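Local coordinates for Ara h 8 allergen isoform (Arachis hypogaea, PDB 6V8M), which is a peanut allergen of the PR-10 (Bet v 1) family that binds 8-anilino-1-naphthalene sulfonate at several sites and probably serves in plant defence, at residues A[4-9]-A[125-130]; A[39-44]-A[54-59]; A[78-83]-A[101-106]. One frame throughout, in Å; residues are numbered along the deposited sequence.

Contact 1. Residues A[4-9]-A[125-130]; sequences HTFEEE and APLPDE. With 2AN (8-anilino-1-naphthalene sulfonate), chain C.
Leu127 meets the first strand through two different carbons, one for each of two aromatic rings. Its CB stands over the imidazole of His4, 3.7 Å from the ring centroid and only 7° off the normal, a CH-pi contact made squarely on one face. The branch beyond it turns toward Phe6, where Leu127 CD2 comes within 3.8 Å of Phe6 CE2; this is plain apolar contact, made obliquely to the ring. Leucine suits the place because CB can sit on one ring while a methyl reaches the next. His4 holds its ring beside its own backbone N (chi1 -43°), which turns CE1 toward the loop: the main-chain N of Leu127 is 3.5 Å from His4 CE1. A water bonds weakly both to His4 ND1 (2.9 Å) and to Leu127 N, a loose bridge. His4 NE2 bonds to Thr121 OG1, which helps to set the rotation of the ring that Leu127 CB covers. Farther along the strand, Glu8 CB lies 3.5 Å from sulfonate O2 of a bound 8-anilino-1-naphthalene sulfonate, and its carboxylate forms a salt bridge with Lys136. In this Bet v 1 fold Leu127 thus packs the loop before helix 129-152, with Pro128 at the N-cap position, onto edge strand 3-12; Phe6 meets His132 of that helix, while Leu127 also packs on Phe119 and Thr121 of neighbouring strand 110-121.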
loop_
_atom_site.group_PDB
_atom_site.type_symbol
_atom_site.label_atom_id
_atom_site.label_comp_id
_atom_site.label_asym_id
_atom_site.label_seq_id
_atom_site.Cartn_x
_atom_site.Cartn_y
_atom_site.Cartn_z
ATOM N N HIS A 4 14.038 -9.282 -2.896
ATOM C CA HIS A 4 14.669 -8.099 -2.250
ATOM C C HIS A 4 13.769 -7.623 -1.108
ATOM O O HIS A 4 12.703 -7.094 -1.402
ATOM C CB HIS A 4 14.948 -6.989 -3.268
ATOM C CG HIS A 4 15.525 -7.464 -4.560
ATOM N ND1 HIS A 4 16.881 -7.554 -4.782
ATOM C CD2 HIS A 4 14.930 -7.917 -5.677
ATOM C CE1 HIS A 4 17.083 -8.021 -6.000
ATOM N NE2 HIS A 4 15.915 -8.262 -6.556
ATOM N N THR A 5 14.151 -7.912 0.131
ATOM C CA THR A 5 13.285 -7.695 1.315
ATOM C C THR A 5 13.818 -6.541 2.150
ATOM O O THR A 5 15.014 -6.530 2.491
ATOM C CB THR A 5 13.121 -8.966 2.157
ATOM O OG1 THR A 5 12.566 -9.947 1.276
ATOM C CG2 THR A 5 12.205 -8.762 3.341
ATOM N N PHE A 6 12.922 -5.623 2.499
ATOM C CA PHE A 6 13.227 -4.392 3.254
ATOM C C PHE A 6 12.281 -4.339 4.437
ATOM O O PHE A 6 11.085 -4.561 4.261
ATOM C CB PHE A 6 13.090 -3.129 2.395
ATOM C CG PHE A 6 13.982 -3.127 1.192
ATOM C CD1 PHE A 6 15.281 -2.660 1.269
ATOM C CD2 PHE A 6 13.519 -3.626 -0.019
ATOM C CE1 PHE A 6 16.093 -2.682 0.150
ATOM C CE2 PHE A 6 14.346 -3.669 -1.125
ATOM C CZ PHE A 6 15.629 -3.192 -1.034
ATOM N N GLU A 7 12.822 -4.111 5.631
ATOM C CA GLU A 7 11.992 -3.995 6.861
ATOM C C GLU A 7 12.228 -2.609 7.457
ATOM O O GLU A 7 13.413 -2.225 7.641
ATOM C CB GLU A 7 12.317 -5.111 7.858
ATOM C CG GLU A 7 11.861 -6.478 7.380
ATOM C CD GLU A 7 12.116 -7.634 8.325
ATOM O OE1 GLU A 7 11.839 -7.481 9.527
ATOM O OE2 GLU A 7 12.602 -8.685 7.852
ATOM N N GLU A 8 11.163 -1.889 7.794
ATOM C CA GLU A 8 11.308 -0.530 8.356
ATOM C C GLU A 8 10.244 -0.273 9.404
ATOM O O GLU A 8 9.158 -0.865 9.329
ATOM C CB GLU A 8 11.214 0.541 7.280
ATOM C CG GLU A 8 12.304 0.398 6.256
ATOM C CD GLU A 8 12.557 1.654 5.457
ATOM O OE1 GLU A 8 12.739 1.527 4.238
ATOM O OE2 GLU A 8 12.577 2.739 6.068
ATOM N N GLU A 9 10.603 0.551 10.382
ATOM C CA GLU A 9 9.617 1.072 11.365
ATOM C C GLU A 9 9.538 2.590 11.247
ATOM O O GLU A 9 10.565 3.231 10.983
ATOM C CB GLU A 9 9.991 0.661 12.781
ATOM C CG GLU A 9 10.261 -0.824 12.914
ATOM C CD GLU A 9 10.435 -1.319 14.338
ATOM O OE1 GLU A 9 10.734 -2.524 14.506
ATOM O OE2 GLU A 9 10.293 -0.493 15.277
ATOM N N ALA A 125 19.428 -9.540 -11.598
ATOM C CA ALA A 125 20.147 -8.258 -11.394
ATOM C C ALA A 125 19.665 -7.627 -10.091
ATOM O O ALA A 125 18.533 -7.915 -9.658
ATOM C CB ALA A 125 19.913 -7.323 -12.545
ATOM N N PRO A 126 20.469 -6.734 -9.450
ATOM C CA PRO A 126 20.004 -6.046 -8.253
ATOM C C PRO A 126 18.735 -5.255 -8.611
ATOM O O PRO A 126 18.567 -4.881 -9.741
ATOM C CB PRO A 126 21.192 -5.163 -7.832
ATOM C CG PRO A 126 22.389 -5.812 -8.507
ATOM C CD PRO A 126 21.856 -6.367 -9.811
ATOM N N LEU A 127 17.862 -5.053 -7.642
ATOM C CA LEU A 127 16.683 -4.173 -7.800
ATOM C C LEU A 127 17.200 -2.770 -8.101
ATOM O O LEU A 127 18.026 -2.243 -7.368
ATOM C CB LEU A 127 15.887 -4.233 -6.491
ATOM C CG LEU A 127 14.744 -3.250 -6.343
ATOM C CD1 LEU A 127 13.602 -3.619 -7.252
ATOM C CD2 LEU A 127 14.296 -3.207 -4.893
ATOM N N PRO A 128 16.791 -2.112 -9.206
ATOM C CA PRO A 128 17.264 -0.757 -9.499
ATOM C C PRO A 128 16.828 0.242 -8.418
ATOM O O PRO A 128 15.696 0.158 -7.960
ATOM C CB PRO A 128 16.636 -0.416 -10.847
ATOM C CG PRO A 128 16.227 -1.751 -11.419
ATOM C CD PRO A 128 15.860 -2.605 -10.228
ATOM N N ASP A 129 17.731 1.153 -8.036
ATOM C CA ASP A 129 17.457 2.136 -6.957
ATOM C C ASP A 129 16.199 2.937 -7.318
ATOM O O ASP A 129 15.442 3.262 -6.405
ATOM C CB ASP A 129 18.669 3.036 -6.705
ATOM C CG ASP A 129 19.887 2.328 -6.120
ATOM O OD1 ASP A 129 19.772 1.152 -5.686
ATOM O OD2 ASP A 129 20.961 2.946 -6.130
ATOM N N GLU A 130 15.991 3.229 -8.608
ATOM C CA GLU A 130 14.873 4.106 -9.079
ATOM C C GLU A 130 13.539 3.400 -8.806
ATOM O O GLU A 130 12.540 4.074 -8.492
ATOM C CB GLU A 130 15.042 4.428 -10.568
ATOM C CG GLU A 130 14.026 5.433 -11.088
ATOM C CD GLU A 130 14.407 6.221 -12.341
ATOM O OE1 GLU A 130 15.605 6.192 -12.758
ATOM O OE2 GLU A 130 13.497 6.877 -12.902
HETATM C C1 2AN C . 6.238 1.446 3.548
HETATM C C2 2AN C . 5.435 0.567 2.877
HETATM C C3 2AN C . 4.037 0.632 2.966
HETATM C C4 2AN C . 3.466 1.576 3.750
HETATM C C5 2AN C . 4.250 2.512 4.465
HETATM C C6 2AN C . 3.609 3.480 5.267
HETATM C C7 2AN C . 4.301 4.384 5.973
HETATM C C8 2AN C . 5.699 4.388 5.921
HETATM N N 2AN C . 7.654 1.318 3.448
HETATM S S 2AN C . 8.127 3.682 5.223
HETATM C C9 2AN C . 6.378 3.474 5.163
HETATM C C10 2AN C . 5.679 2.475 4.387
HETATM C C11 2AN C . 8.433 0.883 2.363
HETATM C C12 2AN C . 7.948 0.947 1.063
HETATM C C13 2AN C . 8.722 0.497 0.010
HETATM C C14 2AN C . 9.989 0.003 0.225
HETATM C C15 2AN C . 10.485 -0.046 1.509
HETATM C C16 2AN C . 9.714 0.384 2.576
HETATM O O1 2AN C . 8.615 3.816 3.894
HETATM O O2 2AN C . 8.709 2.409 5.796
HETATM O O3 2AN C . 8.365 4.777 6.111
HETATM O O HOH W 1 18.657 -5.297 -4.249
#

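Contact 2. Residues A[39-44]-A[54-59]; sequences QSIEIV and KKVTAV. With 2AN (8-anilino-1-naphthalene sulfonate), chain G; 2AN (8-anilino-1-naphthalene sulfonate), chain E.
Ser40 and Thr57 face each other across an antiparallel hydrogen-bonded pair. Ser40 OG sits between its backbone N and carbonyl carbon (chi1 58°), which brings it 3.4 Å from Thr57 CB. A water lies 2.8 Å from Ser40 OG and within bonding distance of Thr57 OG1, Glu42 OE1 and Lys55 O; not all can be satisfied at once. Small hydroxyl residues suit this site because their short arms hold a water close to the strands. Beside them Lys55 is fully extended, its CG anti to the backbone N (chi1 -175°); its CD and CE run along the naphthalene of one bound 8-anilino-1-naphthalene sulfonate before NZ donates to sulfonate O2 at 2.8 Å. Glu42 packs against the anilino ring of this ligand, with Glu42 OE2 3.4 Å from C15, and Val44 CG2 touches both the ligand and Lys55 CB. On the other face Ile41 CG1 and Val56 CG2, 4.0 Å apart, lie side by side, and Val56 and Ala58 meet a second ligand molecule, Ala58 CB 3.5 Å from its C13. Lys54 CG passes Ile43 CD1 at 3.8 Å before the ammonium reaches a salt bridge with Asp28. Gln39 N and Ser40 N both bond to Thr57 O, a classic beta bulge. The hairpin ends the sheet at strand 38-45; Ile41 and Ile43 rest on helix 27-34, while strand 53-59 pairs onward with strand 64-75, where Tyr66 makes a cation-pi contact with Lys55.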
loop_
_atom_site.group_PDB
_atom_site.type_symbol
_atom_site.label_atom_id
_atom_site.label_comp_id
_atom_site.label_asym_id
_atom_site.label_seq_id
_atom_site.Cartn_x
_atom_site.Cartn_y
_atom_site.Cartn_z
ATOM N N GLN A 39 -7.339 7.420 -10.006
ATOM C CA GLN A 39 -8.703 7.641 -10.546
ATOM C C GLN A 39 -9.690 6.733 -9.834
ATOM O O GLN A 39 -10.822 7.184 -9.538
ATOM C CB GLN A 39 -8.751 7.348 -12.037
ATOM C CG GLN A 39 -7.832 8.225 -12.863
ATOM C CD GLN A 39 -8.058 9.695 -12.634
ATOM O OE1 GLN A 39 -9.082 10.266 -13.033
ATOM N NE2 GLN A 39 -7.060 10.331 -12.039
ATOM N N SER A 40 -9.289 5.493 -9.555
ATOM C CA SER A 40 -10.254 4.508 -9.047
ATOM C C SER A 40 -9.555 3.349 -8.391
ATOM O O SER A 40 -8.465 2.986 -8.823
ATOM C CB SER A 40 -11.180 4.051 -10.142
ATOM O OG SER A 40 -10.460 3.478 -11.227
ATOM N N ILE A 41 -10.230 2.807 -7.389
ATOM C CA ILE A 41 -9.895 1.493 -6.790
ATOM C C ILE A 41 -11.165 0.661 -6.879
ATOM O O ILE A 41 -12.186 1.037 -6.300
ATOM C CB ILE A 41 -9.325 1.622 -5.378
ATOM C CG1 ILE A 41 -8.052 2.479 -5.379
ATOM C CG2 ILE A 41 -9.133 0.230 -4.790
ATOM C CD1 ILE A 41 -7.376 2.662 -4.022
ATOM N N GLU A 42 -11.128 -0.366 -7.710
ATOM C CA GLU A 42 -12.299 -1.208 -8.025
ATOM C C GLU A 42 -12.032 -2.608 -7.508
ATOM O O GLU A 42 -10.918 -3.104 -7.730
ATOM C CB GLU A 42 -12.494 -1.278 -9.530
ATOM C CG GLU A 42 -12.775 0.063 -10.178
ATOM C CD GLU A 42 -12.904 -0.002 -11.693
ATOM O OE1 GLU A 42 -11.848 -0.109 -12.401
ATOM O OE2 GLU A 42 -14.067 0.008 -12.165
ATOM N N ILE A 43 -13.002 -3.208 -6.826
ATOM C CA ILE A 43 -12.894 -4.620 -6.360
ATOM C C ILE A 43 -13.230 -5.515 -7.555
ATOM O O ILE A 43 -14.369 -5.464 -8.003
ATOM C CB ILE A 43 -13.834 -4.898 -5.168
ATOM C CG1 ILE A 43 -13.656 -3.887 -4.032
ATOM C CG2 ILE A 43 -13.681 -6.332 -4.684
ATOM C CD1 ILE A 43 -12.231 -3.777 -3.520
ATOM N N VAL A 44 -12.264 -6.300 -8.029
ATOM C CA VAL A 44 -12.412 -7.257 -9.165
ATOM C C VAL A 44 -13.048 -8.549 -8.639
ATOM O O VAL A 44 -13.971 -9.100 -9.293
ATOM C CB VAL A 44 -11.047 -7.571 -9.807
ATOM C CG1 VAL A 44 -11.223 -8.592 -10.933
ATOM C CG2 VAL A 44 -10.370 -6.316 -10.330
ATOM N N LYS A 54 -8.133 -6.197 -6.278
ATOM C CA LYS A 54 -8.528 -4.829 -6.649
ATOM C C LYS A 54 -7.769 -4.392 -7.890
ATOM O O LYS A 54 -6.585 -4.745 -8.080
ATOM C CB LYS A 54 -8.223 -3.804 -5.554
ATOM C CG LYS A 54 -8.485 -4.274 -4.132
ATOM C CD LYS A 54 -8.110 -3.227 -3.110
ATOM C CE LYS A 54 -8.205 -3.725 -1.688
ATOM N NZ LYS A 54 -7.715 -2.701 -0.729
ATOM N N LYS A 55 -8.418 -3.549 -8.654
ATOM C CA LYS A 55 -7.780 -2.888 -9.806
ATOM C C LYS A 55 -7.599 -1.422 -9.426
ATOM O O LYS A 55 -8.612 -0.744 -9.148
ATOM C CB LYS A 55 -8.639 -3.045 -11.046
ATOM C CG LYS A 55 -8.015 -2.504 -12.317
ATOM C CD LYS A 55 -8.986 -2.566 -13.481
ATOM C CE LYS A 55 -8.294 -2.141 -14.753
ATOM N NZ LYS A 55 -9.250 -1.684 -15.788
ATOM N N VAL A 56 -6.367 -0.949 -9.461
ATOM C CA VAL A 56 -6.081 0.466 -9.141
ATOM C C VAL A 56 -5.709 1.176 -10.433
ATOM O O VAL A 56 -4.719 0.805 -11.039
ATOM C CB VAL A 56 -4.982 0.655 -8.089
ATOM C CG1 VAL A 56 -4.768 2.142 -7.899
ATOM C CG2 VAL A 56 -5.247 -0.055 -6.771
ATOM N N THR A 57 -6.489 2.171 -10.818
ATOM C CA THR A 57 -6.281 2.951 -12.060
ATOM C C THR A 57 -5.741 4.339 -11.702
ATOM O O THR A 57 -6.340 5.011 -10.867
ATOM C CB THR A 57 -7.565 3.039 -12.899
ATOM O OG1 THR A 57 -7.938 1.698 -13.241
ATOM C CG2 THR A 57 -7.347 3.834 -14.163
ATOM N N ALA A 58 -4.690 4.773 -12.394
ATOM C CA ALA A 58 -4.056 6.074 -12.132
ATOM C C ALA A 58 -3.703 6.770 -13.437
ATOM O O ALA A 58 -3.439 6.075 -14.445
ATOM C CB ALA A 58 -2.840 5.891 -11.252
ATOM N N VAL A 59 -3.617 8.094 -13.396
ATOM C CA VAL A 59 -3.031 8.871 -14.529
ATOM C C VAL A 59 -1.609 9.256 -14.121
ATOM O O VAL A 59 -1.466 10.001 -13.129
ATOM C CB VAL A 59 -3.874 10.097 -14.890
ATOM C CG1 VAL A 59 -3.184 10.946 -15.947
ATOM C CG2 VAL A 59 -5.266 9.695 -15.340
HETATM C C1 2AN G . -10.627 -5.578 -14.974
HETATM C C2 2AN G . -10.176 -6.461 -14.045
HETATM C C3 2AN G . -8.878 -6.991 -14.108
HETATM C C4 2AN G . -8.051 -6.654 -15.130
HETATM C C5 2AN G . -8.473 -5.751 -16.135
HETATM C C6 2AN G . -7.613 -5.395 -17.199
HETATM C C7 2AN G . -8.010 -4.537 -18.165
HETATM C C8 2AN G . -9.289 -3.957 -18.121
HETATM N N 2AN G . -11.936 -5.057 -14.920
HETATM S S 2AN G . -11.727 -3.466 -17.141
HETATM C C9 2AN G . -10.163 -4.277 -17.117
HETATM C C10 2AN G . -9.783 -5.191 -16.073
HETATM C C11 2AN G . -12.767 -4.826 -13.811
HETATM C C12 2AN G . -13.665 -5.804 -13.402
HETATM C C13 2AN G . -14.503 -5.571 -12.323
HETATM C C14 2AN G . -14.467 -4.366 -11.659
HETATM C C15 2AN G . -13.592 -3.388 -12.071
HETATM C C16 2AN G . -12.746 -3.606 -13.146
HETATM O O1 2AN G . -11.650 -2.407 -18.293
HETATM O O2 2AN G . -11.861 -2.720 -15.929
HETATM O O3 2AN G . -12.737 -4.421 -17.482
HETATM C C1 2AN E . 1.394 1.502 -7.851
HETATM C C2 2AN E . 2.446 1.196 -8.668
HETATM C C3 2AN E . 3.692 0.838 -8.150
HETATM C C4 2AN E . 3.897 0.902 -6.814
HETATM C C5 2AN E . 2.848 1.215 -5.921
HETATM C C6 2AN E . 3.091 1.227 -4.530
HETATM C C7 2AN E . 2.127 1.526 -3.657
HETATM C C8 2AN E . 0.823 1.780 -4.097
HETATM N N 2AN E . 0.181 1.953 -8.392
HETATM S S 2AN E . -1.191 1.962 -5.790
HETATM C C9 2AN E . 0.536 1.832 -5.431
HETATM C C10 2AN E . 1.547 1.529 -6.415
HETATM C C11 2AN E . -0.083 2.367 -9.716
HETATM C C12 2AN E . -1.393 2.214 -10.154
HETATM C C13 2AN E . -1.729 2.537 -11.459
HETATM C C14 2AN E . -0.779 3.029 -12.324
HETATM C C15 2AN E . 0.520 3.190 -11.897
HETATM C C16 2AN E . 0.874 2.862 -10.598
HETATM O O1 2AN E . -1.477 0.910 -6.721
HETATM O O2 2AN E . -1.914 1.901 -4.554
HETATM O O3 2AN E . -1.471 3.303 -6.492
HETATM O O HOH W 2 -9.626 0.842 -11.233
#

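Contact 3. Residues A[78-83]-A[101-106]; sequences TYTYDY and KTKLEA
Strands 80-83 and 101-106 run antiparallel at 168°, with the bond Tyr81 N to Thr102 O (2.9 Å) within the pair and Leu104 N to Tyr79 O just before strand 80-83 begins. Thr102 N divides its hydrogen between Tyr81 O, weakly, and Asp82 OD1 at 3.2 Å, which it meets nearly along the C-O axis of the carboxylate. Thr102 OG1, set between its backbone N and carbonyl carbon (chi1 78°), supplies a second, short bond to Tyr81 O, 2.7 Å long, in the carbonyl plane and on a lone pair. Asp82 OD1 also accepts a hydrogen bond from a water. Threonine and aspartate suit these sites because each has a polar atom on a short arm, close enough to reach backbone groups of the partner strand. Lys103 folds back at its last torsion (chi4 -43°), which brings NZ to Thr78 O at 3.0 Å, where it hydrogen-bonds to the carbonyl. Tyr79 CB packs on Leu104 CB at 3.6 Å, the two side chains crossing at about a right angle, while Leu104 O lies at the tyrosine ring edge, 3.4 Å from Tyr79 CD2. Tyr79 and Thr80 both face Asp75 in a G1 beta bulge. The hairpin lies between strands 64-75 and 110-121; Tyr79 and Leu104 both touch Pro16 of helix 16-25, Tyr81 touches Val24 there, and Tyr83, which lines the pocket of a bound 8-anilino-1-naphthalene sulfonate, stacks on Phe100.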
loop_
_atom_site.group_PDB
_atom_site.type_symbol
_atom_site.label_atom_id
_atom_site.label_comp_id
_atom_site.label_asym_id
_atom_site.label_seq_id
_atom_site.Cartn_x
_atom_site.Cartn_y
_atom_site.Cartn_z
ATOM N N THR A 78 -5.495 -6.650 15.294
ATOM C CA THR A 78 -4.010 -6.596 15.290
ATOM C C THR A 78 -3.516 -5.465 14.374
ATOM O O THR A 78 -2.305 -5.313 14.250
ATOM C CB THR A 78 -3.399 -7.945 14.893
ATOM O OG1 THR A 78 -3.807 -8.264 13.556
ATOM C CG2 THR A 78 -3.766 -9.050 15.858
ATOM N N TYR A 79 -4.406 -4.711 13.728
ATOM C CA TYR A 79 -4.014 -3.591 12.839
ATOM C C TYR A 79 -3.095 -4.101 11.724
ATOM O O TYR A 79 -2.130 -3.451 11.343
ATOM C CB TYR A 79 -3.320 -2.489 13.628
ATOM C CG TYR A 79 -4.033 -2.059 14.876
ATOM C CD1 TYR A 79 -5.316 -1.565 14.851
ATOM C CD2 TYR A 79 -3.403 -2.149 16.103
ATOM C CE1 TYR A 79 -5.958 -1.168 16.017
ATOM C CE2 TYR A 79 -4.022 -1.737 17.271
ATOM C CZ TYR A 79 -5.297 -1.224 17.230
ATOM O OH TYR A 79 -5.879 -0.831 18.410
ATOM N N THR A 80 -3.416 -5.277 11.207
ATOM C CA THR A 80 -2.634 -6.022 10.201
ATOM C C THR A 80 -3.246 -5.838 8.814
ATOM O O THR A 80 -4.420 -6.095 8.634
ATOM C CB THR A 80 -2.526 -7.510 10.551
ATOM O OG1 THR A 80 -1.640 -7.543 11.673
ATOM C CG2 THR A 80 -1.949 -8.328 9.415
ATOM N N TYR A 81 -2.396 -5.508 7.845
ATOM C CA TYR A 81 -2.799 -5.455 6.421
ATOM C C TYR A 81 -1.606 -5.863 5.568
ATOM O O TYR A 81 -0.636 -5.123 5.506
ATOM C CB TYR A 81 -3.354 -4.084 6.044
ATOM C CG TYR A 81 -3.913 -4.054 4.639
ATOM C CD1 TYR A 81 -4.891 -4.940 4.246
ATOM C CD2 TYR A 81 -3.524 -3.088 3.731
ATOM C CE1 TYR A 81 -5.410 -4.939 2.955
ATOM C CE2 TYR A 81 -4.009 -3.094 2.422
ATOM C CZ TYR A 81 -4.956 -4.023 2.027
ATOM O OH TYR A 81 -5.460 -3.999 0.746
ATOM N N ASP A 82 -1.739 -7.016 4.922
ATOM C CA ASP A 82 -0.706 -7.594 4.040
ATOM C C ASP A 82 -1.333 -7.698 2.660
ATOM O O ASP A 82 -2.451 -8.219 2.574
ATOM C CB ASP A 82 -0.217 -8.953 4.553
ATOM C CG ASP A 82 0.359 -8.945 5.967
ATOM O OD1 ASP A 82 0.635 -7.840 6.526
ATOM O OD2 ASP A 82 0.469 -10.079 6.544
ATOM N N TYR A 83 -0.632 -7.233 1.637
ATOM C CA TYR A 83 -1.170 -7.147 0.259
ATOM C C TYR A 83 -0.020 -7.269 -0.713
ATOM O O TYR A 83 1.153 -6.920 -0.389
ATOM C CB TYR A 83 -1.958 -5.854 0.046
ATOM C CG TYR A 83 -1.151 -4.611 0.325
ATOM C CD1 TYR A 83 -1.017 -4.126 1.610
ATOM C CD2 TYR A 83 -0.629 -3.861 -0.705
ATOM C CE1 TYR A 83 -0.294 -2.966 1.870
ATOM C CE2 TYR A 83 0.084 -2.695 -0.462
ATOM C CZ TYR A 83 0.263 -2.247 0.834
ATOM O OH TYR A 83 0.951 -1.089 1.123
ATOM N N LYS A 101 3.817 -6.359 3.964
ATOM C CA LYS A 101 3.244 -6.722 5.286
ATOM C C LYS A 101 3.292 -5.466 6.151
ATOM O O LYS A 101 4.377 -4.840 6.259
ATOM C CB LYS A 101 4.005 -7.892 5.912
ATOM C CG LYS A 101 4.054 -9.145 5.049
ATOM C CD LYS A 101 4.839 -10.295 5.621
ATOM C CE LYS A 101 4.296 -10.749 6.954
ATOM N NZ LYS A 101 5.087 -11.872 7.524
ATOM N N THR A 102 2.142 -5.043 6.657
ATOM C CA THR A 102 2.049 -3.810 7.467
ATOM C C THR A 102 1.308 -4.146 8.763
ATOM O O THR A 102 0.328 -4.935 8.769
ATOM C CB THR A 102 1.405 -2.620 6.744
ATOM O OG1 THR A 102 -0.026 -2.716 6.674
ATOM C CG2 THR A 102 1.966 -2.427 5.348
ATOM N N LYS A 103 1.806 -3.578 9.840
ATOM C CA LYS A 103 1.186 -3.668 11.172
ATOM C C LYS A 103 1.381 -2.366 11.957
ATOM O O LYS A 103 2.501 -1.834 12.023
ATOM C CB LYS A 103 1.800 -4.857 11.914
ATOM C CG LYS A 103 1.092 -5.172 13.220
ATOM C CD LYS A 103 1.534 -6.415 13.942
ATOM C CE LYS A 103 0.597 -6.819 15.077
ATOM N NZ LYS A 103 0.122 -5.693 15.932
ATOM N N LEU A 104 0.313 -1.914 12.596
ATOM C CA LEU A 104 0.353 -0.804 13.565
ATOM C C LEU A 104 0.351 -1.354 14.994
ATOM O O LEU A 104 -0.163 -2.475 15.246
ATOM C CB LEU A 104 -0.875 0.078 13.367
ATOM C CG LEU A 104 -1.218 0.456 11.934
ATOM C CD1 LEU A 104 -2.402 1.393 12.002
ATOM C CD2 LEU A 104 -0.031 1.079 11.217
ATOM N N GLU A 105 0.832 -0.541 15.915
ATOM C CA GLU A 105 0.615 -0.799 17.366
ATOM C C GLU A 105 0.532 0.548 18.056
ATOM O O GLU A 105 1.099 1.553 17.530
ATOM C CB GLU A 105 1.664 -1.767 17.924
ATOM C CG GLU A 105 3.066 -1.251 17.982
ATOM C CD GLU A 105 4.026 -2.201 18.694
ATOM O OE1 GLU A 105 4.955 -1.711 19.341
ATOM O OE2 GLU A 105 3.829 -3.430 18.611
ATOM N N ALA A 106 -0.152 0.584 19.193
ATOM C CA ALA A 106 -0.246 1.797 20.025
ATOM C C ALA A 106 1.153 2.182 20.526
ATOM O O ALA A 106 1.879 1.286 21.010
ATOM C CB ALA A 106 -1.198 1.556 21.157
HETATM O O HOH W 3 -1.733 -1.867 8.909
HETATM O O HOH W 4 1.783 -7.790 9.022
#

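From the N terminus, strand 3-12 opens the widest loop, which contact 1 closes in the loop just before helix 129-152, its segments 116 residues apart at their nearest ends. Within that span contact 2 closes the hairpin of strands 38-45 and 53-59, and contact 3 then closes the hairpin of strands 80-86 and 95-107. These two follow in series without crossing, and both are enclosed by contact 1. All three reach one seven-stranded antiparallel sheet: contacts 1 and 2 involve its opposite outermost strands, with centres 25 Å apart, whereas contact 3 is interior to the strand order. Contacts 2 and 3 touch through a probable hydrogen bond, Lys54 NZ to Tyr81 OH at 3.0 Å.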